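Local coordinates for protein CPn_0803/CP_1068/CPj0803/CpB0832 (Chlamydophila pneumoniae, PDB 3Q9D) that is of unknown function but belongs to a chlamydial protein family and is probably associated with the needle tip of the type III secretion system, at residues L52-E55 / G56-R60. Residues are numbered along the deposited sequence; the frame is centred on the assembly and turned at random.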
loop_
_atom_site.group_PDB
_atom_site.type_symbol
_atom_site.label_atom_id
_atom_site.label_comp_id
_atom_site.label_asym_id
_atom_site.label_seq_id
_atom_site.Cartn_x
_atom_site.Cartn_y
_atom_site.Cartn_z
ATOM N N LEU A 52 -30.038 4.232 20.211
ATOM C CA LEU A 52 -29.498 5.408 19.537
ATOM C C LEU A 52 -27.980 5.516 19.657
ATOM O O LEU A 52 -27.289 5.794 18.680
ATOM C CB LEU A 52 -30.153 6.680 20.077
ATOM C CG LEU A 52 -29.900 7.960 19.278
ATOM C CD1 LEU A 52 -30.312 7.780 17.827
ATOM C CD2 LEU A 52 -30.626 9.139 19.904
ATOM N N LEU A 53 -27.471 5.315 20.866
ATOM C CA LEU A 53 -26.035 5.349 21.107
ATOM C C LEU A 53 -25.323 4.230 20.352
ATOM O O LEU A 53 -24.253 4.434 19.784
ATOM C CB LEU A 53 -25.741 5.238 22.603
ATOM C CG LEU A 53 -25.441 6.542 23.345
ATOM C CD1 LEU A 53 -26.537 6.845 24.351
ATOM C CD2 LEU A 53 -24.088 6.460 24.032
ATOM N N LEU A 54 -25.929 3.047 20.349
ATOM C CA LEU A 54 -25.361 1.896 19.668
ATOM C C LEU A 54 -25.281 2.147 18.171
ATOM O O LEU A 54 -24.285 1.818 17.532
ATOM C CB LEU A 54 -26.197 0.649 19.947
ATOM C CG LEU A 54 -25.700 -0.661 19.337
ATOM C CD1 LEU A 54 -24.282 -0.957 19.789
ATOM C CD2 LEU A 54 -26.634 -1.801 19.704
ATOM N N GLU A 55 -26.331 2.743 17.617
ATOM C CA GLU A 55 -26.350 3.042 16.184
ATOM C C GLU A 55 -25.231 4.009 15.797
ATOM O O GLU A 55 -24.538 3.791 14.800
ATOM C CB GLU A 55 -27.691 3.638 15.764
ATOM C CG GLU A 55 -27.771 3.932 14.271
ATOM C CD GLU A 55 -29.081 4.614 13.871
ATOM O OE1 GLU A 55 -29.313 5.768 14.301
ATOM O OE2 GLU A 55 -29.876 3.993 13.132
ATOM N N GLY A 56 -25.073 5.086 16.561
ATOM C CA GLY A 56 -24.013 6.053 16.292
ATOM C C GLY A 56 -22.633 5.410 16.343
ATOM O O GLY A 56 -21.793 5.651 15.488
ATOM N N ASN A 57 -22.391 4.586 17.358
ATOM C CA ASN A 57 -21.117 3.884 17.482
ATOM C C ASN A 57 -20.837 2.891 16.333
ATOM O O ASN A 57 -19.716 2.790 15.831
ATOM C CB ASN A 57 -21.048 3.205 18.860
ATOM C CG ASN A 57 -20.790 4.210 19.971
ATOM O OD1 ASN A 57 -19.939 5.082 19.814
ATOM N ND2 ASN A 57 -21.522 4.110 21.078
ATOM N N LEU A 58 -21.870 2.187 15.895
ATOM C CA LEU A 58 -21.727 1.278 14.771
ATOM C C LEU A 58 -21.529 2.069 13.476
ATOM O O LEU A 58 -20.686 1.709 12.654
ATOM C CB LEU A 58 -22.926 0.344 14.662
ATOM C CG LEU A 58 -23.096 -0.655 15.811
ATOM C CD1 LEU A 58 -24.449 -1.349 15.731
ATOM C CD2 LEU A 58 -21.976 -1.683 15.859
ATOM N N LYS A 59 -22.316 3.122 13.275
ATOM C CA LYS A 59 -22.084 3.963 12.106
ATOM C C LYS A 59 -20.633 4.426 12.060
ATOM O O LYS A 59 -20.032 4.471 10.998
ATOM C CB LYS A 59 -23.003 5.186 12.102
ATOM C CG LYS A 59 -24.451 4.854 11.657
ATOM C CD LYS A 59 -25.324 6.117 11.718
ATOM C CE LYS A 59 -26.730 5.834 11.141
ATOM N NZ LYS A 59 -26.653 5.478 9.669
ATOM N N ARG A 60 -20.080 4.800 13.208
ATOM C CA ARG A 60 -18.693 5.262 13.269
ATOM C C ARG A 60 -17.712 4.177 12.837
ATOM O O ARG A 60 -16.843 4.397 11.987
ATOM C CB ARG A 60 -18.352 5.729 14.691
ATOM C CG ARG A 60 -16.956 6.340 14.831
ATOM C CD ARG A 60 -16.798 7.106 16.159
ATOM N NE ARG A 60 -18.001 7.859 16.511
ATOM C CZ ARG A 60 -18.835 7.506 17.483
ATOM N NH1 ARG A 60 -19.909 8.228 17.742
ATOM N NH2 ARG A 60 -18.582 6.424 18.198
#
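The carbonyl oxygen of E55 receives the backbone N-H of K59, N to O 2.8 Å and nearly straight at 170°, while the lysine's aliphatic chain lies against the same oxygen, with K59 CG 3.3 Å from E55 O. From there the two side chains run alongside each other in the same direction. E55 has CG anti to its own nitrogen (chi1 -178°) and continues extended, which lays its carboxylate carbon beside the lysine chain, E55 CD to K59 CE 3.8 Å. The charges themselves do not meet: E55 OE2 and K59 NZ stay 5.0 Å apart, near enough for a loose attraction perhaps, but not in contact. A bend at the last torsion of K59 (chi4 -64°) turns NZ off the line of the chain; it pairs instead with E119 of helix 107-133 and gives a hydrogen bond to the carbonyl oxygen of A118 in the second subunit.

L52 to R60 make up about two and a half turns of helix 48-61, in the N-terminal helical bundle, with i to i+4 bonds in succession; L58 N reaches L54 O at 2.9 Å. On the flank turned to the bundle, L54 and L58 are buried and their side chains pass at a slant, L54 CG to L58 CD1 3.9 Å. F74 and V77 of helix 70-82 and F92 and L96 of helix 86-98 pack onto this pair.

Further round, N57 folds back over the preceding turn: its ND2 is 3.0 Å from L53 O, but the angle is too poor for a hydrogen bond, and that oxygen takes the N57 backbone N-H. The other end of the amide faces R60, whose NH2, in the conformer given, comes in the carbonyl plane to N57 OD1 at a doubtfully short 2.5 Å; R60 has a second conformer, and the pairing is provisional.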